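PDB 4WBY: poly A polymerase from Aquifex aeolicus, which adds the terminal adenosine to transfer RNAs that end in CC, using ATP and magnesium, and so completes the CCA end. Local coordinates for residues Asp119-Ala124 with Arg153-Val158; Gly17-Glu22 with Lys59-Arg64. One frame throughout, in Å; residues are numbered along the deposited sequence.

In the fold
The chain is the C-terminal part of a longer protein, and its two contacts come in series: contact 2 closes before contact 1 opens. Contact 2 lies in the head, joining helix 7-22 to helix 54-65, with strands 26-30 and 45-51 of the seven-stranded mixed sheet between them in sequence. In contact 1 the loop leading into strand 126-128 of that sheet meets the loop between strand 151-152 and helix 159-162. The centres of contact 1 and contact 2 are about 31 Å apart, and the nearest atoms of the two are about 19 Å apart. Contact 2 ties helices together away from the annotated sites, whereas contact 1 holds ATP-binding residues at the junction with helix 165-177.

Contact 1 of 2, residues Asp119-Ala124 with Arg153-Val158; sequences DFTINA and RVLHPV
Thr121 and Arg153 supply the direct backbone link between the two loops: Thr121 N donates to Arg153 O at 2.9 Å. The same oxygen lies 3.2 Å from Phe120 CA in a CA-H...O contact, and a second such contact joins Val154 CA to Asp119 O.

Two waters extend the polar seam. One is hydrogen-bonded to Asp119 O and accepts from Leu155 N; the other donates to Thr121 OG1 and accepts from Arg153 N. Asp146 holds both side chains of this second pair, bonding Thr121 OG1 and forming a salt bridge with Arg153 NE.

Among apolar groups, Val154 CG1 meets the rim of the Phe120 ring, 3.7 Å from CE1, near the ring plane. Leu155 was modelled in two conformers. In the one described, chi1 of -51° sets CG beside the backbone N, and the methyls reach back over 119-124: CD2 lies over the Phe120-Thr121 peptide, 3.6 Å from Thr121 CG2, and CD1 rests 3.9 Å from Ala124 CB. The grip of these methyls is therefore not certain.

Within 119-124, Asp119 OD1 is gripped twice from one face of its carboxylate, by Asn123 ND2 at 3.0 Å on the syn side and by Phe120 N at 2.8 Å on the anti side. OD2 pairs with Arg169, and Asn123 OD1 accepts from Arg35. Asp119, Asn123, Arg169 and Arg35 all bind ATP, so this is a buried wall of the nucleotide pocket of this A-adding member of the tRNA nucleotidyltransferase family, backed by Arg153-Leu155.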
loop_
_atom_site.group_PDB
_atom_site.type_symbol
_atom_site.label_atom_id
_atom_site.label_comp_id
_atom_site.label_asym_id
_atom_site.label_seq_id
_atom_site.Cartn_x
_atom_site.Cartn_y
_atom_site.Cartn_z
ATOM N N ASP A 119 10.683 0.809 -13.897
ATOM C CA ASP A 119 10.035 2.125 -13.879
ATOM C C ASP A 119 10.968 3.310 -13.558
ATOM O O ASP A 119 11.034 4.258 -14.349
ATOM C CB ASP A 119 8.810 2.150 -12.945
ATOM C CG ASP A 119 9.059 1.570 -11.547
ATOM O OD1 ASP A 119 10.208 1.328 -11.119
ATOM O OD2 ASP A 119 8.039 1.383 -10.846
ATOM N N PHE A 120 11.693 3.260 -12.444
ATOM C CA PHE A 120 12.475 4.410 -11.986
ATOM C C PHE A 120 13.888 3.988 -11.649
ATOM O O PHE A 120 14.129 2.818 -11.338
ATOM C CB PHE A 120 11.785 5.073 -10.788
ATOM C CG PHE A 120 10.339 5.336 -11.038
ATOM C CD1 PHE A 120 9.961 6.248 -12.014
ATOM C CD2 PHE A 120 9.353 4.634 -10.356
ATOM C CE1 PHE A 120 8.626 6.472 -12.305
ATOM C CE2 PHE A 120 8.012 4.855 -10.635
ATOM C CZ PHE A 120 7.647 5.770 -11.620
ATOM N N THR A 121 14.829 4.927 -11.730
ATOM C CA THR A 121 16.234 4.557 -11.600
ATOM C C THR A 121 16.534 3.886 -10.264
ATOM O O THR A 121 17.360 2.973 -10.202
ATOM C CB THR A 121 17.170 5.762 -11.775
ATOM O OG1 THR A 121 16.872 6.749 -10.785
ATOM C CG2 THR A 121 17.020 6.376 -13.176
ATOM N N ILE A 122 15.857 4.304 -9.199
ATOM C CA ILE A 122 16.158 3.729 -7.895
ATOM C C ILE A 122 15.645 2.293 -7.787
ATOM O O ILE A 122 16.033 1.571 -6.869
ATOM C CB ILE A 122 15.592 4.576 -6.734
ATOM C CG1 ILE A 122 14.061 4.655 -6.791
ATOM C CG2 ILE A 122 16.260 5.958 -6.695
ATOM C CD1 ILE A 122 13.430 5.274 -5.544
ATOM N N ASN A 123 14.797 1.885 -8.734
ATOM C CA ASN A 123 14.262 0.521 -8.789
ATOM C C ASN A 123 14.918 -0.346 -9.857
ATOM O O ASN A 123 14.473 -1.474 -10.118
ATOM C CB ASN A 123 12.751 0.551 -9.042
ATOM C CG ASN A 123 11.990 1.215 -7.926
ATOM O OD1 ASN A 123 12.462 1.288 -6.790
ATOM N ND2 ASN A 123 10.792 1.710 -8.240
ATOM N N ALA A 124 15.978 0.169 -10.467
ATOM C CA ALA A 124 16.562 -0.485 -11.626
ATOM C C ALA A 124 18.003 -0.915 -11.374
ATOM O O ALA A 124 18.790 -1.037 -12.306
ATOM C CB ALA A 124 16.487 0.434 -12.838
ATOM N N ARG A 153 13.065 9.328 -10.976
ATOM C CA ARG A 153 13.437 9.576 -12.361
ATOM C C ARG A 153 13.110 8.365 -13.215
ATOM O O ARG A 153 13.514 7.248 -12.875
ATOM C CB ARG A 153 14.940 9.872 -12.455
ATOM C CG ARG A 153 15.390 10.340 -13.819
ATOM C CD ARG A 153 16.900 10.352 -13.950
ATOM N NE ARG A 153 17.530 11.103 -12.868
ATOM C CZ ARG A 153 17.707 12.418 -12.855
ATOM N NH1 ARG A 153 17.312 13.164 -13.887
ATOM N NH2 ARG A 153 18.282 12.983 -11.800
ATOM N N VAL A 154 12.401 8.567 -14.328
ATOM C CA VAL A 154 12.165 7.460 -15.253
ATOM C C VAL A 154 13.456 7.063 -15.993
ATOM O O VAL A 154 14.424 7.831 -16.054
ATOM C CB VAL A 154 11.052 7.791 -16.283
ATOM C CG1 VAL A 154 9.699 7.916 -15.580
ATOM C CG2 VAL A 154 11.403 9.041 -17.098
ATOM N N LEU A 155 13.451 5.864 -16.561
ATOM C CA LEU A 155 14.627 5.310 -17.236
ATOM C C LEU A 155 14.799 5.796 -18.669
ATOM O O LEU A 155 15.902 5.722 -19.230
ATOM C CB LEU A 155 14.565 3.778 -17.226
ATOM C CG LEU A 155 14.311 3.100 -15.874
ATOM C CD1 LEU A 155 14.542 1.605 -15.967
ATOM C CD2 LEU A 155 15.176 3.687 -14.794
ATOM N N HIS A 156 13.699 6.246 -19.262
ATOM C CA HIS A 156 13.680 6.718 -20.640
ATOM C C HIS A 156 12.513 7.680 -20.780
ATOM O O HIS A 156 11.507 7.530 -20.087
ATOM C CB HIS A 156 13.504 5.524 -21.593
ATOM C CG HIS A 156 13.493 5.887 -23.049
ATOM N ND1 HIS A 156 12.429 6.520 -23.659
ATOM C CD2 HIS A 156 14.421 5.698 -24.017
ATOM C CE1 HIS A 156 12.707 6.711 -24.937
ATOM N NE2 HIS A 156 13.912 6.225 -25.178
ATOM N N PRO A 157 12.641 8.683 -21.658
ATOM C CA PRO A 157 11.613 9.729 -21.697
ATOM C C PRO A 157 10.222 9.287 -22.140
ATOM O O PRO A 157 9.285 10.017 -21.849
ATOM C CB PRO A 157 12.184 10.756 -22.692
ATOM C CG PRO A 157 13.298 10.059 -23.384
ATOM C CD PRO A 157 13.838 9.052 -22.430
ATOM N N VAL A 158 10.053 8.148 -22.809
ATOM C CA VAL A 158 8.683 7.789 -23.191
ATOM C C VAL A 158 8.007 6.894 -22.142
ATOM O O VAL A 158 6.926 6.357 -22.377
ATOM C CB VAL A 158 8.612 7.114 -24.585
ATOM C CG1 VAL A 158 9.243 8.013 -25.658
ATOM C CG2 VAL A 158 9.212 5.721 -24.577
HETATM O O HOH W 1 11.056 4.134 -17.006
HETATM O O HOH W 2 14.557 7.360 -9.422
#

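Contact 2 of 2, residues Gly17-Glu22 with Lys59-Arg64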
loop_
_atom_site.group_PDB
_atom_site.type_symbol
_atom_site.label_atom_id
_atom_site.label_comp_id
_atom_site.label_asym_id
_atom_site.label_seq_id
_atom_site.Cartn_x
_atom_site.Cartn_y
_atom_site.Cartn_z
ATOM N N GLY A 17 24.430 -18.145 -6.524
ATOM C CA GLY A 17 25.574 -17.917 -7.395
ATOM C C GLY A 17 26.331 -19.196 -7.727
ATOM O O GLY A 17 26.826 -19.367 -8.849
ATOM N N GLN A 18 26.445 -20.094 -6.748
ATOM C CA GLN A 18 27.124 -21.369 -6.965
ATOM C C GLN A 18 26.356 -22.223 -7.965
ATOM O O GLN A 18 26.936 -22.780 -8.906
ATOM C CB GLN A 18 27.295 -22.107 -5.641
ATOM C CG GLN A 18 28.250 -21.415 -4.668
ATOM C CD GLN A 18 28.040 -21.850 -3.217
ATOM O OE1 GLN A 18 27.156 -22.647 -2.912
ATOM N NE2 GLN A 18 28.848 -21.302 -2.314
ATOM N N ILE A 19 25.047 -22.331 -7.769
ATOM C CA ILE A 19 24.223 -23.111 -8.680
ATOM C C ILE A 19 24.241 -22.482 -10.072
ATOM O O ILE A 19 24.329 -23.192 -11.072
ATOM C CB ILE A 19 22.770 -23.224 -8.165
ATOM C CG1 ILE A 19 22.739 -24.005 -6.847
ATOM C CG2 ILE A 19 21.880 -23.917 -9.183
ATOM C CD1 ILE A 19 21.396 -23.966 -6.161
ATOM N N ALA A 20 24.175 -21.153 -10.139
ATOM C CA ALA A 20 24.239 -20.477 -11.432
ATOM C C ALA A 20 25.510 -20.867 -12.188
ATOM O O ALA A 20 25.455 -21.214 -13.375
ATOM C CB ALA A 20 24.162 -18.960 -11.255
ATOM N N LYS A 21 26.650 -20.833 -11.503
ATOM C CA LYS A 21 27.906 -21.221 -12.139
ATOM C C LYS A 21 27.862 -22.669 -12.624
ATOM O O LYS A 21 28.317 -22.965 -13.732
ATOM C CB LYS A 21 29.095 -21.042 -11.196
ATOM C CG LYS A 21 30.434 -21.338 -11.880
ATOM C CD LYS A 21 30.731 -20.279 -12.933
ATOM C CE LYS A 21 31.935 -20.624 -13.780
ATOM N NZ LYS A 21 31.647 -21.741 -14.708
ATOM N N GLU A 22 27.313 -23.568 -11.804
ATOM C CA GLU A 22 27.215 -24.979 -12.189
ATOM C C GLU A 22 26.410 -25.148 -13.477
ATOM O O GLU A 22 26.683 -26.046 -14.281
ATOM C CB GLU A 22 26.575 -25.807 -11.072
ATOM C CG GLU A 22 27.374 -25.880 -9.779
ATOM C CD GLU A 22 26.606 -26.565 -8.659
ATOM O OE1 GLU A 22 25.733 -27.407 -8.959
ATOM O OE2 GLU A 22 26.868 -26.257 -7.476
ATOM N N LYS A 59 14.284 -24.643 -9.432
ATOM C CA LYS A 59 13.919 -26.024 -9.136
ATOM C C LYS A 59 15.074 -26.758 -8.450
ATOM O O LYS A 59 14.856 -27.584 -7.564
ATOM C CB LYS A 59 13.488 -26.756 -10.415
ATOM C CG LYS A 59 12.100 -26.344 -10.901
ATOM C CD LYS A 59 11.787 -26.891 -12.284
ATOM C CE LYS A 59 11.770 -28.400 -12.321
ATOM N NZ LYS A 59 11.362 -28.873 -13.678
ATOM N N GLU A 60 16.304 -26.450 -8.849
ATOM C CA GLU A 60 17.456 -27.098 -8.231
ATOM C C GLU A 60 17.681 -26.596 -6.805
ATOM O O GLU A 60 17.966 -27.383 -5.902
ATOM C CB GLU A 60 18.708 -26.888 -9.080
ATOM C CG GLU A 60 19.995 -27.427 -8.450
ATOM C CD GLU A 60 19.981 -28.940 -8.237
ATOM O OE1 GLU A 60 19.160 -29.641 -8.866
ATOM O OE2 GLU A 60 20.803 -29.431 -7.434
ATOM N N LEU A 61 17.569 -25.286 -6.599
ATOM C CA LEU A 61 17.652 -24.743 -5.252
ATOM C C LEU A 61 16.577 -25.368 -4.356
ATOM O O LEU A 61 16.846 -25.756 -3.210
ATOM C CB LEU A 61 17.512 -23.214 -5.276
ATOM C CG LEU A 61 17.627 -22.508 -3.921
ATOM C CD1 LEU A 61 19.049 -22.620 -3.354
ATOM C CD2 LEU A 61 17.182 -21.038 -4.009
ATOM N N ALA A 62 15.366 -25.481 -4.885
ATOM C CA ALA A 62 14.257 -26.051 -4.125
ATOM C C ALA A 62 14.511 -27.514 -3.761
ATOM O O ALA A 62 14.213 -27.938 -2.646
ATOM C CB ALA A 62 12.971 -25.924 -4.904
ATOM N N ARG A 63 15.046 -28.277 -4.709
ATOM C CA ARG A 63 15.375 -29.678 -4.470
ATOM C C ARG A 63 16.381 -29.813 -3.322
ATOM O O ARG A 63 16.225 -30.649 -2.418
ATOM C CB ARG A 63 15.938 -30.312 -5.745
ATOM C CG ARG A 63 16.253 -31.788 -5.607
ATOM C CD ARG A 63 17.056 -32.317 -6.798
ATOM N NE ARG A 63 18.426 -31.809 -6.804
ATOM C CZ ARG A 63 19.409 -32.313 -6.066
ATOM N NH1 ARG A 63 19.171 -33.343 -5.269
ATOM N NH2 ARG A 63 20.628 -31.793 -6.126
ATOM N N ARG A 64 17.410 -28.974 -3.349
ATOM C CA ARG A 64 18.433 -29.048 -2.319
ATOM C C ARG A 64 17.890 -28.695 -0.941
ATOM O O ARG A 64 18.355 -29.236 0.067
ATOM C CB ARG A 64 19.604 -28.141 -2.672
ATOM C CG ARG A 64 20.302 -28.585 -3.932
ATOM C CD ARG A 64 21.523 -27.745 -4.226
ATOM N NE ARG A 64 22.067 -28.081 -5.535
ATOM C CZ ARG A 64 23.240 -27.659 -5.995
ATOM N NH1 ARG A 64 24.014 -26.888 -5.246
ATOM N NH2 ARG A 64 23.642 -28.018 -7.202
#
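Arg64 reaches across to helix 7-22 with a guanidinium that offers one face to Ile19 and an edge to Glu22. Over the face, Ile19 CG1 stands 3.5 Å from Arg64 NH1, displaced toward the rim of the group, and the two side chains run past each other in opposite directions. At the edge, Arg64 NH2 donates to Glu22 OE1 at 2.8 Å in a salt bridge. The acceptor is met on its syn side, and the carboxylate and guanidinium planes are only 25° apart. The Glu22 chain, extended beyond CG, and the Arg64 chain, extended from CG to NE, approach from opposite directions.

Deeper in, Ile19 CD1 meets Leu61 CD1 at 3.9 Å, the side chains crossing at about a right angle, while Ile19 CG2 lies against Glu60 CG. Leu61 also touches Leu87 and Phe89 of strand 85-91, so through it helix 54-65 packs on the mixed sheet of the nucleotidyltransferase head. The short helical segments run at 124° to one another, their axes 10.7 Å apart at closest approach.

Glu60 completes a salt-bridge network with Glu22, Arg63 and Arg64. With its chain bent at chi2 (63°), its OE2 accepts from Arg64 NE on the anti side at 2.7 Å and from Arg63 NH2 on the syn side. Arg63 grips the carboxylate side-on, its NE reaching OE1 from above the carboxylate plane. Replacing Glu60 with an alanine would remove the carboxylate both arginines share, which is likely to leave Arg63 without this partner and the Arg64 guanidinium, still bonded to Glu22, freer to turn. Glu15, one helical turn before Ile19, also touches the side chain of Arg64.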